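Local coordinates for L-arabinose ABC transporter, periplasmic L-arabinose-binding protein (Burkholderia thailandensis, PDB 4KZK) that probably captures L-arabinose in the periplasm for its ABC transporter and is seen here holding beta-D-galactose in its pocket, at residues A62-F67 and H294-S299; A246-E251 and L272-K277. All blocks are in the same frame, centred on the assembly; numbering follows the deposited sequence.

Interaction 1. Residues A62-F67 and H294-S299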
ATOM      1  N   ALA A  62      14.527   2.944  16.986  1.00 27.31           N
ATOM      2  CA  ALA A  62      14.570   2.548  18.396  1.00 28.77           C
ATOM      3  C   ALA A  62      16.007   2.492  18.900  1.00 31.23           C
ATOM      4  O   ALA A  62      16.342   3.064  19.954  1.00 32.94           O
ATOM      5  CB  ALA A  62      13.910   1.200  18.591  1.00 27.91           C
ATOM      6  N   LYS A  63      16.866   1.795  18.154  1.00 32.19           N
ATOM      7  CA  LYS A  63      18.271   1.686  18.524  1.00 34.49           C
ATOM      8  C   LYS A  63      18.921   3.070  18.537  1.00 36.25           C
ATOM      9  O   LYS A  63      19.637   3.412  19.485  1.00 38.82           O
ATOM     10  CB  LYS A  63      19.027   0.745  17.580  1.00 34.66           C
ATOM     11  N   ASP A  64      18.650   3.872  17.507  1.00 35.24           N
ATOM     12  CA  ASP A  64      19.281   5.185  17.364  1.00 36.55           C
ATOM     13  C   ASP A  64      18.865   6.163  18.471  1.00 37.14           C
ATOM     14  O   ASP A  64      19.730   6.764  19.133  1.00 38.93           O
ATOM     15  CB  ASP A  64      18.991   5.796  15.987  1.00 35.41           C
ATOM     16  CG  ASP A  64      19.705   5.066  14.841  1.00 35.59           C
ATOM     17  OD1 ASP A  64      20.578   4.204  15.102  1.00 37.11           O
ATOM     18  OD2 ASP A  64      19.405   5.379  13.670  1.00 33.93           O
ATOM     19  N   LYS A  65      17.555   6.302  18.686  1.00 35.70           N
ATOM     20  CA  LYS A  65      17.006   7.266  19.649  1.00 36.24           C
ATOM     21  C   LYS A  65      16.870   6.715  21.072  1.00 36.79           C
ATOM     22  O   LYS A  65      16.463   7.446  21.969  1.00 36.77           O
ATOM     23  CB  LYS A  65      15.655   7.811  19.169  1.00 35.06           C
ATOM     24  CG  LYS A  65      15.673   8.421  17.771  1.00 35.10           C
ATOM     25  CD  LYS A  65      16.499   9.697  17.665  1.00 37.49           C
ATOM     26  CE  LYS A  65      15.785  10.875  18.312  1.00 38.42           C
ATOM     27  NZ  LYS A  65      16.338  12.188  17.880  1.00 40.88           N
ATOM     28  N   HIS A  66      17.236   5.447  21.272  1.00 36.68           N
ATOM     29  CA  HIS A  66      17.173   4.785  22.576  1.00 37.92           C
ATOM     30  C   HIS A  66      15.757   4.682  23.157  1.00 35.58           C
ATOM     31  O   HIS A  66      15.522   5.043  24.307  1.00 36.37           O
ATOM     32  CB  HIS A  66      18.092   5.480  23.587  1.00 41.58           C
ATOM     33  CG  HIS A  66      19.466   5.762  23.068  1.00 44.63           C
ATOM     34  ND1 HIS A  66      19.807   6.967  22.491  1.00 46.24           N
ATOM     35  CD2 HIS A  66      20.587   5.002  23.045  1.00 46.74           C
ATOM     36  CE1 HIS A  66      21.079   6.936  22.131  1.00 48.14           C
ATOM     37  NE2 HIS A  66      21.577   5.757  22.463  1.00 48.77           N
ATOM     38  N   PHE A  67      14.808   4.190  22.363  1.00 32.60           N
ATOM     39  CA  PHE A  67      13.508   3.807  22.900  1.00 30.83           C
ATOM     40  C   PHE A  67      13.277   2.323  22.604  1.00 29.35           C
ATOM     41  O   PHE A  67      14.050   1.706  21.862  1.00 29.68           O
ATOM     42  CB  PHE A  67      12.376   4.716  22.367  1.00 29.61           C
ATOM     43  CG  PHE A  67      12.093   4.569  20.894  1.00 28.04           C
ATOM     44  CD1 PHE A  67      11.232   3.578  20.439  1.00 26.54           C
ATOM     45  CD2 PHE A  67      12.648   5.448  19.969  1.00 28.44           C
ATOM     46  CE1 PHE A  67      10.957   3.440  19.085  1.00 25.09           C
ATOM     47  CE2 PHE A  67      12.384   5.318  18.612  1.00 27.04           C
ATOM     48  CZ  PHE A  67      11.532   4.312  18.168  1.00 25.39           C
ATOM     49  N   HIS A 294       8.177   5.964   6.338  1.00 12.45           N
ATOM     50  CA  HIS A 294       7.010   5.461   7.063  1.00 11.92           C
ATOM     51  C   HIS A 294       7.318   4.724   8.358  1.00 12.29           C
ATOM     52  O   HIS A 294       6.455   4.622   9.217  1.00 11.98           O
ATOM     53  CB  HIS A 294       6.178   4.566   6.137  1.00 11.02           C
ATOM     54  CG  HIS A 294       5.503   5.313   5.033  1.00 10.89           C
ATOM     55  ND1 HIS A 294       4.196   5.074   4.662  1.00 10.58           N
ATOM     56  CD2 HIS A 294       5.961   6.286   4.209  1.00 11.14           C
ATOM     57  CE1 HIS A 294       3.878   5.870   3.652  1.00 10.82           C
ATOM     58  NE2 HIS A 294       4.927   6.624   3.368  1.00 11.10           N
ATOM     59  N   GLY A 295       8.539   4.203   8.507  1.00 12.63           N
ATOM     60  CA  GLY A 295       8.938   3.454   9.703  1.00 13.29           C
ATOM     61  C   GLY A 295       9.881   4.220  10.607  1.00 14.63           C
ATOM     62  O   GLY A 295       9.688   4.241  11.818  1.00 14.99           O
ATOM     63  N   TYR A 296      10.927   4.808  10.032  1.00 15.48           N
ATOM     64  CA  TYR A 296      11.937   5.500  10.850  1.00 16.85           C
ATOM     65  C   TYR A 296      11.459   6.925  11.176  1.00 17.51           C
ATOM     66  O   TYR A 296      11.447   7.301  12.357  1.00 18.10           O
ATOM     67  CB  TYR A 296      13.306   5.434  10.146  1.00 17.37           C
ATOM     68  CG  TYR A 296      14.490   5.948  10.927  1.00 19.18           C
ATOM     69  CD1 TYR A 296      14.731   7.291  11.000  1.00 20.24           C
ATOM     70  CD2 TYR A 296      15.357   5.072  11.557  1.00 19.77           C
ATOM     71  CE1 TYR A 296      15.813   7.786  11.702  1.00 21.56           C
ATOM     72  CE2 TYR A 296      16.458   5.543  12.277  1.00 21.33           C
ATOM     73  CZ  TYR A 296      16.674   6.905  12.350  1.00 22.14           C
ATOM     74  OH  TYR A 296      17.762   7.416  13.041  1.00 24.18           O
ATOM     75  N   ASP A 297      11.027   7.697  10.181  1.00 17.64           N
ATOM     76  CA  ASP A 297      10.671   9.116  10.420  1.00 18.54           C
ATOM     77  C   ASP A 297       9.417   9.276  11.269  1.00 17.94           C
ATOM     78  O   ASP A 297       9.323  10.194  12.084  1.00 18.62           O
ATOM     79  CB  ASP A 297      10.504   9.916   9.123  1.00 19.34           C
ATOM     80  CG  ASP A 297      11.821  10.164   8.422  1.00 20.98           C
ATOM     81  OD1 ASP A 297      12.826   9.578   8.844  1.00 22.76           O
ATOM     82  OD2 ASP A 297      11.823  10.947   7.459  1.00 23.16           O
ATOM     83  N   THR A 298       8.442   8.397  11.081  1.00 16.71           N
ATOM     84  CA  THR A 298       7.271   8.421  11.935  1.00 16.50           C
ATOM     85  C   THR A 298       7.687   8.154  13.381  1.00 17.07           C
ATOM     86  O   THR A 298       7.229   8.845  14.300  1.00 17.33           O
ATOM     87  CB  THR A 298       6.249   7.356  11.521  1.00 15.35           C
ATOM     88  OG1 THR A 298       6.907   6.083  11.446  1.00 15.13           O
ATOM     89  CG2 THR A 298       5.594   7.731  10.184  1.00 14.85           C
ATOM     90  N   SER A 299       8.553   7.163  13.589  1.00 17.11           N
ATOM     91  CA  SER A 299       8.957   6.783  14.941  1.00 17.77           C
ATOM     92  C   SER A 299       9.730   7.922  15.614  1.00 18.99           C
ATOM     93  O   SER A 299       9.562   8.174  16.811  1.00 19.77           O
ATOM     94  CB  SER A 299       9.792   5.493  14.925  1.00 17.62           C
ATOM     95  OG  SER A 299       9.047   4.364  14.483  1.00 17.01           O
TER
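Asp64 and Tyr296 meet on the outer, more exposed side of this contact, whereas Phe67 and Ser299 close its buried side. The phenol hydroxyl OH of Tyr296 donates to OD2 of Asp64 at 2.7 Å and meets the anti lone pair of that oxygen. OD2 lies in the ring plane at the edge, 3.3 Å from CE2 of Tyr296, while the carboxylate is turned 69° from the ring. The ring reaches the acid through its hydroxyl end because chi1 (-173°) sets CG opposite the backbone nitrogen, the side chains crossing at about a right angle. This side is a single polar link to an exposed acid; the tyrosine also rests on Ala61.

The inner part is apolar and close. CZ of Phe67 comes within 3.9 Å of CB of Ser299, and CA of Ala62 stands 3.4 Å above the centre of the phenyl ring. The chain leaves helical geometry at His66, which has positive phi, and Phe67 N hydrogen-bonds back to Ala62 O at 3.1 Å; this turn folds the ring under the helix end. Ser299 OG is 2.7 Å from its acceptor Gly295 O, nearly in line with that carbonyl, which satisfies the buried hydroxyl inside its own helix. Behind these residues, Phe67 touches Ile39, and Ser299 touches Phe41 and Ala58.

At the other end of 294-299, His294 touches the bound galactose and its ND1 hydrogen-bonds to Asp123 OD1. Helices 49-65 and 291-308 thus lie side by side on one face of the N-terminal lobe's parallel sheet, as in the Rossmann-like lobes of type I periplasmic binding proteins.

Interaction 2. Residues A246-E251 and L272-K277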
ATOM      1  N   ALA A 246      -4.010 -10.628  -9.465  1.00  9.87           N
ATOM      2  CA  ALA A 246      -4.514 -10.571 -10.834  1.00 10.46           C
ATOM      3  C   ALA A 246      -3.567 -11.272 -11.817  1.00 10.78           C
ATOM      4  O   ALA A 246      -4.000 -11.915 -12.788  1.00 11.61           O
ATOM      5  CB  ALA A 246      -4.772  -9.125 -11.262  1.00 10.47           C
ATOM      6  N   VAL A 247      -2.266 -11.139 -11.589  1.00 10.14           N
ATOM      7  CA  VAL A 247      -1.284 -11.778 -12.452  1.00 10.36           C
ATOM      8  C   VAL A 247      -1.434 -13.311 -12.336  1.00 10.83           C
ATOM      9  O   VAL A 247      -1.466 -14.028 -13.345  1.00 11.63           O
ATOM     10  CB  VAL A 247       0.155 -11.303 -12.144  1.00 10.00           C
ATOM     11  CG1 VAL A 247       1.216 -12.113 -12.904  1.00 10.46           C
ATOM     12  CG2 VAL A 247       0.304  -9.811 -12.469  1.00  9.52           C
ATOM     13  N   ARG A 248      -1.551 -13.820 -11.109  1.00 10.79           N
ATOM     14  CA  ARG A 248      -1.767 -15.249 -10.913  1.00 11.36           C
ATOM     15  C   ARG A 248      -3.074 -15.719 -11.543  1.00 12.00           C
ATOM     16  O   ARG A 248      -3.123 -16.792 -12.146  1.00 12.60           O
ATOM     17  CB  ARG A 248      -1.787 -15.617  -9.426  1.00 11.11           C
ATOM     18  CG  ARG A 248      -0.442 -15.503  -8.730  1.00 10.66           C
ATOM     19  CD  ARG A 248       0.579 -16.522  -9.225  1.00 11.16           C
ATOM     20  NE  ARG A 248       1.471 -15.955 -10.228  1.00 11.00           N
ATOM     21  CZ  ARG A 248       2.465 -15.109  -9.947  1.00 10.39           C
ATOM     22  NH1 ARG A 248       3.198 -14.599 -10.917  1.00 10.39           N
ATOM     23  NH2 ARG A 248       2.720 -14.734  -8.701  1.00 10.11           N
ATOM     24  N   ALA A 249      -4.138 -14.941 -11.379  1.00 12.11           N
ATOM     25  CA  ALA A 249      -5.418 -15.320 -11.975  1.00 13.21           C
ATOM     26  C   ALA A 249      -5.290 -15.396 -13.496  1.00 13.80           C
ATOM     27  O   ALA A 249      -5.707 -16.390 -14.115  1.00 15.12           O
ATOM     28  CB  ALA A 249      -6.500 -14.350 -11.554  1.00 13.00           C
ATOM     29  N   GLY A 250      -4.638 -14.399 -14.098  1.00 13.62           N
ATOM     30  CA  GLY A 250      -4.442 -14.393 -15.544  1.00 14.15           C
ATOM     31  C   GLY A 250      -3.693 -15.622 -16.003  1.00 15.09           C
ATOM     32  O   GLY A 250      -4.046 -16.248 -16.995  1.00 15.93           O
ATOM     33  N   GLU A 251      -2.631 -15.972 -15.291  1.00 14.94           N
ATOM     34  CA  GLU A 251      -1.841 -17.134 -15.663  1.00 16.01           C
ATOM     35  C   GLU A 251      -2.697 -18.401 -15.730  1.00 17.47           C
ATOM     36  O   GLU A 251      -2.555 -19.228 -16.660  1.00 18.81           O
ATOM     37  CB  GLU A 251      -0.672 -17.319 -14.700  1.00 15.37           C
ATOM     38  CG  GLU A 251       0.400 -16.242 -14.834  1.00 14.58           C
ATOM     39  CD  GLU A 251       1.364 -16.232 -13.666  1.00 14.22           C
ATOM     40  OE1 GLU A 251       1.188 -17.050 -12.739  1.00 14.70           O
ATOM     41  OE2 GLU A 251       2.297 -15.415 -13.680  1.00 13.23           O
ATOM     42  N   LEU A 272       9.771  -7.920  -5.602  1.00  9.48           N
ATOM     43  CA  LEU A 272      11.091  -8.511  -5.787  1.00 10.55           C
ATOM     44  C   LEU A 272      10.996 -10.005  -6.088  1.00 10.77           C
ATOM     45  O   LEU A 272      11.806 -10.545  -6.841  1.00 11.33           O
ATOM     46  CB  LEU A 272      11.970  -8.285  -4.564  1.00 11.38           C
ATOM     47  CG  LEU A 272      12.168  -6.837  -4.104  1.00 11.90           C
ATOM     48  CD1 LEU A 272      13.300  -6.812  -3.091  1.00 12.72           C
ATOM     49  CD2 LEU A 272      12.423  -5.904  -5.277  1.00 12.13           C
ATOM     50  N   ASN A 273      10.020 -10.693  -5.505  1.00 10.64           N
ATOM     51  CA  ASN A 273       9.832 -12.120  -5.808  1.00 11.44           C
ATOM     52  C   ASN A 273       9.468 -12.307  -7.271  1.00 11.05           C
ATOM     53  O   ASN A 273       9.955 -13.225  -7.919  1.00 11.70           O
ATOM     54  CB  ASN A 273       8.729 -12.727  -4.941  1.00 12.01           C
ATOM     55  CG  ASN A 273       9.154 -12.967  -3.511  1.00 13.18           C
ATOM     56  OD1 ASN A 273      10.346 -12.971  -3.199  1.00 14.97           O
ATOM     57  ND2 ASN A 273       8.191 -13.192  -2.635  1.00 13.52           N
ATOM     58  N   GLU A 274       8.609 -11.442  -7.810  1.00 10.32           N
ATOM     59  CA  GLU A 274       8.295 -11.524  -9.248  1.00 10.29           C
ATOM     60  C   GLU A 274       9.496 -11.209 -10.108  1.00 10.72           C
ATOM     61  O   GLU A 274       9.711 -11.879 -11.113  1.00 11.37           O
ATOM     62  CB  GLU A 274       7.173 -10.582  -9.647  1.00  9.76           C
ATOM     63  CG  GLU A 274       5.857 -10.892  -8.941  1.00  9.66           C
ATOM     64  CD  GLU A 274       5.304 -12.259  -9.285  1.00 10.28           C
ATOM     65  OE1 GLU A 274       5.227 -12.612 -10.464  1.00 10.92           O
ATOM     66  OE2 GLU A 274       4.954 -13.014  -8.360  1.00 10.79           O
ATOM     67  N   PHE A 275      10.295 -10.217  -9.724  1.00 10.81           N
ATOM     68  CA  PHE A 275      11.456  -9.814 -10.524  1.00 11.25           C
ATOM     69  C   PHE A 275      12.576 -10.878 -10.543  1.00 12.51           C
ATOM     70  O   PHE A 275      13.346 -10.957 -11.512  1.00 13.27           O
ATOM     71  CB  PHE A 275      12.060  -8.511  -9.981  1.00 11.04           C
ATOM     72  CG  PHE A 275      11.166  -7.296 -10.069  1.00 10.35           C
ATOM     73  CD1 PHE A 275      10.108  -7.210 -10.968  1.00 10.22           C
ATOM     74  CD2 PHE A 275      11.403  -6.205  -9.240  1.00 10.14           C
ATOM     75  CE1 PHE A 275       9.315  -6.066 -11.036  1.00  9.74           C
ATOM     76  CE2 PHE A 275      10.622  -5.071  -9.314  1.00  9.94           C
ATOM     77  CZ  PHE A 275       9.567  -4.991 -10.212  1.00  9.70           C
ATOM     78  N   ALA A 276      12.641 -11.695  -9.499  1.00 13.38           N
ATOM     79  CA  ALA A 276      13.685 -12.702  -9.385  1.00 15.26           C
ATOM     80  C   ALA A 276      13.338 -13.991 -10.134  1.00 16.83           C
ATOM     81  O   ALA A 276      14.201 -14.849 -10.295  1.00 19.17           O
ATOM     82  CB  ALA A 276      13.954 -12.996  -7.933  1.00 15.26           C
ATOM     83  N   LYS A 277      12.101 -14.146 -10.606  1.00 17.50           N
ATOM     84  CA  LYS A 277      11.735 -15.421 -11.241  1.00 19.13           C
ATOM     85  C   LYS A 277      12.523 -15.650 -12.524  1.00 20.79           C
ATOM     86  O   LYS A 277      12.756 -14.706 -13.273  1.00 20.04           O
ATOM     87  CB  LYS A 277      10.254 -15.504 -11.482  1.00 19.17           C
ATOM     88  CG  LYS A 277       9.546 -15.703 -10.169  1.00 19.28           C
ATOM     89  CD  LYS A 277       8.061 -15.796 -10.306  1.00 19.50           C
ATOM     90  CE  LYS A 277       7.456 -16.006  -8.930  1.00 19.69           C
ATOM     91  NZ  LYS A 277       6.022 -15.709  -8.969  1.00 19.43           N
TER
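Arg248, within helix 240-252, and Glu274, near the end of helix 269-276, stand on well-separated backbones, Arg248 CA to Glu274 CA being 10.9 Å, and long side chains bridge the gap. They approach from opposite directions. Arg248 presents its guanidinium end-on: NH1 gives a nearly straight bond to Glu274 OE1 at 2.9 Å, and NH2 another to Glu274 OE2 at 2.8 Å. The two flat groups are 28° from coplanar, and both oxygens are met on their syn sides, somewhat out of the carboxylate plane.

Bends at chi2 (-67°) and chi3 (97°) swing the guanidinium round so that its NE edge faces Glu251, one helical turn on. There NE bonds to Glu251 OE1 at 2.8 Å and NH1 to Glu251 OE2 at 3.0 Å, so four bonds in its own plane fix the group's rotation. The extended chain of Lys277 brings NZ to Glu274 OE2 at 3.0 Å, on the face opposite Arg248 NH2. Although NZ and NH2 are like charges 3.5 Å apart, their repulsion is probably offset by Glu274 OE2, which accepts from both, and by Glu251 at another edge of the guanidinium.

Glu274 OE1 also hydrogen-bonds to Thr281 OG1, on the loop leading to strand 283-288, and Thr281 touches Arg248 and Glu251 as well. The network links the helices that precede and follow strand 260-264 in the C-terminal lobe, and Phe217 of helix 213-226 packs against Arg248.

How the interactions relate
From the N terminus, the chain forms strand 38-43 and helix 49-65, whose end at 62-67 meets 294-299 only 227 residues later. In between it adds strands 68-73, 94-98, 118-122 and 139-142 to the first lobe's parallel sheet, crosses to the second lobe after the last of these and builds the sheet there. Interaction 2, between 246-251 and 272-277, closes a short loop around strand 260-264 and is nested wholly inside the long loop of interaction 1. The chain returns to the first lobe after strand 283-288. The contacts lie in different lobes, their centres 33 Å apart, with the galactose site between the lobes.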